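Local coordinates for probable glucarate dehydratase (PDB 3VDG), which probably catalyses the magnesium-dependent dehydration of glucarate or a related acid sugar, as a member of the enolase superfamily, at residues Y267-T272 against A290-V295. Residues are numbered along the deposited sequence; the frame is centred on the assembly and turned at random.
Sequences YLEDPT and ATNMCV. With NA (sodium ion), chain C; FMT (formic acid), chain B.
Asp270 reaches across to the end of strand 289-291 and the turn that follows, gripping them with both carboxylate oxygens, each through its syn lone pair: Asp270 OD1 accepts a hydrogen bond from Thr291 OG1 at 2.6 Å, and Asp270 OD2 accepts from Asn292 N at 2.9 Å. Thr291 OG1, swung away from its own backbone N (chi1 -172°), also accepts from the backbone N-H groups of Met293 and Cys294, an ST turn and ST motif that fold the chain back around the hydroxyl. The Met293 side chain, bent at its thioether end, lies obliquely over the carboxylate, its CG 3.5 Å from Asp270 OD2. Backbone pairing is parallel: Ala290 N donates to Leu268 O, and Asp270 N to Ala290 O. Beside it, Ala290 CB sits over one face of the Tyr267 ring, 4.0 Å from its centroid, a CH-pi contact displaced toward the rim. The sodium ion joins the segments through Glu269 OE2 and Asn292 OD1, each at 2.2 Å, with carboxylate and amide planes 85° apart; Asp244 and two waters are further ligands. One of these waters donates to Asp270 OD2 at 2.8 Å, tying the carboxylate into the second shell, while Glu269 OE1 pairs with Lys214. Adjacent strands of a beta-alpha-beta unit thus present metal ligands from their C-terminal ends, as in the enolase-superfamily barrel, where the site normally holds magnesium.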
ATOM      1  N   TYR A 267     -18.784  17.533  -0.942  1.00 21.50           N
ATOM      2  CA  TYR A 267     -19.238  16.254  -1.481  1.00 18.96           C
ATOM      3  C   TYR A 267     -20.522  15.845  -0.780  1.00 16.77           C
ATOM      4  O   TYR A 267     -20.874  16.423   0.236  1.00 21.20           O
ATOM      5  CB  TYR A 267     -18.166  15.147  -1.388  1.00 19.92           C
ATOM      6  CG  TYR A 267     -17.535  14.856  -0.017  1.00 24.69           C
ATOM      7  CD1 TYR A 267     -16.175  15.060   0.191  1.00 29.96           C
ATOM      8  CD2 TYR A 267     -18.279  14.316   1.034  1.00 24.84           C
ATOM      9  CE1 TYR A 267     -15.576  14.767   1.414  1.00 26.64           C
ATOM     10  CE2 TYR A 267     -17.693  14.015   2.261  1.00 19.68           C
ATOM     11  CZ  TYR A 267     -16.339  14.238   2.449  1.00 29.01           C
ATOM     12  OH  TYR A 267     -15.730  13.949   3.669  1.00 24.66           O
ATOM     13  N   LEU A 268     -21.221  14.874  -1.346  1.00 21.42           N
ATOM     14  CA  LEU A 268     -22.455  14.333  -0.768  1.00 20.67           C
ATOM     15  C   LEU A 268     -22.217  12.872  -0.390  1.00 18.16           C
ATOM     16  O   LEU A 268     -21.879  12.076  -1.262  1.00 20.09           O
ATOM     17  CB  LEU A 268     -23.572  14.415  -1.823  1.00 16.59           C
ATOM     18  CG  LEU A 268     -24.934  13.836  -1.454  1.00 18.20           C
ATOM     19  CD1 LEU A 268     -25.516  14.651  -0.305  1.00 20.77           C
ATOM     20  CD2 LEU A 268     -25.856  13.906  -2.672  1.00 24.74           C
ATOM     21  N   GLU A 269     -22.345  12.511   0.893  1.00 19.69           N
ATOM     22  CA  GLU A 269     -21.956  11.157   1.313  1.00 20.36           C
ATOM     23  C   GLU A 269     -23.169  10.254   1.356  1.00 19.10           C
ATOM     24  O   GLU A 269     -24.182  10.632   1.937  1.00 23.16           O
ATOM     25  CB  GLU A 269     -21.359  11.107   2.738  1.00 20.26           C
ATOM     26  CG  GLU A 269     -20.455  12.243   3.155  1.00 41.30           C
ATOM     27  CD  GLU A 269     -19.935  12.059   4.578  1.00 33.50           C
ATOM     28  OE1 GLU A 269     -19.551  13.070   5.211  1.00 63.46           O
ATOM     29  OE2 GLU A 269     -19.928  10.900   5.072  1.00 28.88           O
ATOM     30  N   ASP A 270     -23.041   9.054   0.793  1.00 17.64           N
ATOM     31  CA  ASP A 270     -24.073   8.012   0.915  1.00 19.18           C
ATOM     32  C   ASP A 270     -25.491   8.554   0.862  1.00 21.64           C
ATOM     33  O   ASP A 270     -26.269   8.379   1.810  1.00 21.56           O
ATOM     34  CB  ASP A 270     -23.872   7.212   2.218  1.00 20.37           C
ATOM     35  CG  ASP A 270     -22.594   6.403   2.187  1.00 24.21           C
ATOM     36  OD1 ASP A 270     -22.424   5.666   1.193  1.00 25.64           O
ATOM     37  OD2 ASP A 270     -21.753   6.537   3.115  1.00 21.67           O
ATOM     38  N   PRO A 271     -25.847   9.216  -0.246  1.00 21.01           N
ATOM     39  CA  PRO A 271     -27.242   9.643  -0.350  1.00 21.45           C
ATOM     40  C   PRO A 271     -28.242   8.474  -0.405  1.00 19.25           C
ATOM     41  O   PRO A 271     -29.350   8.597   0.097  1.00 21.08           O
ATOM     42  CB  PRO A 271     -27.274  10.434  -1.678  1.00 20.61           C
ATOM     43  CG  PRO A 271     -26.072   9.951  -2.452  1.00 21.01           C
ATOM     44  CD  PRO A 271     -25.031   9.653  -1.396  1.00 20.00           C
ATOM     45  N   THR A 272     -27.852   7.342  -0.984  1.00 18.59           N
ATOM     46  CA  THR A 272     -28.798   6.277  -1.299  1.00 17.77           C
ATOM     47  C   THR A 272     -28.103   4.921  -1.112  1.00 24.08           C
ATOM     48  O   THR A 272     -26.879   4.843  -1.189  1.00 24.27           O
ATOM     49  CB  THR A 272     -29.320   6.455  -2.750  1.00 22.80           C
ATOM     50  OG1 THR A 272     -30.469   5.626  -2.967  1.00 22.72           O
ATOM     51  CG2 THR A 272     -28.230   6.103  -3.784  1.00 20.64           C
ATOM     52  N   ALA A 290     -19.379  10.589  -1.930  1.00 19.09           N
ATOM     53  CA  ALA A 290     -18.457   9.926  -1.017  1.00 18.94           C
ATOM     54  C   ALA A 290     -19.179   8.785  -0.324  1.00 21.44           C
ATOM     55  O   ALA A 290     -20.406   8.769  -0.268  1.00 21.45           O
ATOM     56  CB  ALA A 290     -17.964  10.920   0.020  1.00 15.71           C
ATOM     57  N   THR A 291     -18.429   7.831   0.222  1.00 23.28           N
ATOM     58  CA  THR A 291     -19.063   6.760   0.962  1.00 20.14           C
ATOM     59  C   THR A 291     -18.227   6.255   2.140  1.00 29.75           C
ATOM     60  O   THR A 291     -16.996   6.262   2.089  1.00 22.06           O
ATOM     61  CB  THR A 291     -19.342   5.560   0.060  1.00 24.76           C
ATOM     62  OG1 THR A 291     -20.125   4.605   0.798  1.00 22.86           O
ATOM     63  CG2 THR A 291     -18.029   4.903  -0.343  1.00 24.54           C
ATOM     64  N   ASN A 292     -18.918   5.829   3.197  1.00 21.49           N
ATOM     65  CA  ASN A 292     -18.372   4.873   4.159  1.00 24.25           C
ATOM     66  C   ASN A 292     -19.407   3.806   4.445  1.00 32.46           C
ATOM     67  O   ASN A 292     -19.511   3.322   5.573  1.00 26.69           O
ATOM     68  CB  ASN A 292     -18.003   5.540   5.474  1.00 18.65           C
ATOM     69  CG  ASN A 292     -19.136   6.380   6.035  1.00 31.33           C
ATOM     70  OD1 ASN A 292     -19.068   7.605   6.017  1.00 36.27           O
ATOM     71  ND2 ASN A 292     -20.182   5.728   6.535  1.00 28.40           N
ATOM     72  N   MET A 293     -20.201   3.462   3.444  1.00 19.95           N
ATOM     73  CA  MET A 293     -21.209   2.443   3.638  1.00 18.04           C
ATOM     74  C   MET A 293     -21.144   1.403   2.548  1.00 27.35           C
ATOM     75  O   MET A 293     -21.238   0.228   2.829  1.00 26.80           O
ATOM     76  CB  MET A 293     -22.619   3.049   3.720  1.00 19.89           C
ATOM     77  CG  MET A 293     -22.864   3.846   4.985  1.00 23.34           C
ATOM     78  SD  MET A 293     -24.504   4.626   4.984  1.00 27.27           S
ATOM     79  CE  MET A 293     -25.503   3.195   5.391  1.00 24.63           C
ATOM     80  N   CYS A 294     -20.966   1.812   1.298  1.00 20.78           N
ATOM     81  CA  CYS A 294     -20.929   0.796   0.241  1.00 18.60           C
ATOM     82  C   CYS A 294     -19.509   0.406  -0.159  1.00 31.38           C
ATOM     83  O   CYS A 294     -19.323  -0.515  -0.948  1.00 25.09           O
ATOM     84  CB  CYS A 294     -21.790   1.197  -0.973  1.00 35.16           C
ATOM     85  SG  CYS A 294     -21.283   2.730  -1.761  1.00 41.94           S
ATOM     86  N   VAL A 295     -18.512   1.103   0.390  1.00 26.62           N
ATOM     87  CA  VAL A 295     -17.109   0.681   0.276  1.00 22.86           C
ATOM     88  C   VAL A 295     -16.449   0.739   1.671  1.00 22.08           C
ATOM     89  O   VAL A 295     -15.992   1.806   2.109  1.00 21.45           O
ATOM     90  CB  VAL A 295     -16.304   1.575  -0.701  1.00 23.13           C
ATOM     91  CG1 VAL A 295     -14.870   1.059  -0.828  1.00 25.50           C
ATOM     92  CG2 VAL A 295     -16.947   1.590  -2.080  1.00 24.27           C
TER
HETATM   93 NA    NA C 502     -20.550   9.195   6.333  1.00 43.00          NA
HETATM   94  C   FMT B 501     -22.011   6.874  10.209  1.00 46.96           C
HETATM   95  O1  FMT B 501     -21.930   7.304   9.063  1.00 40.43           O
HETATM   96  O2  FMT B 501     -21.094   6.019  10.676  1.00 32.81           O
HETATM   97  O   HOH W   1     -22.271   7.744   5.607  1.00 25.35           O
HETATM   98  O   HOH W   2     -20.298   9.134   8.612  1.00 32.47           O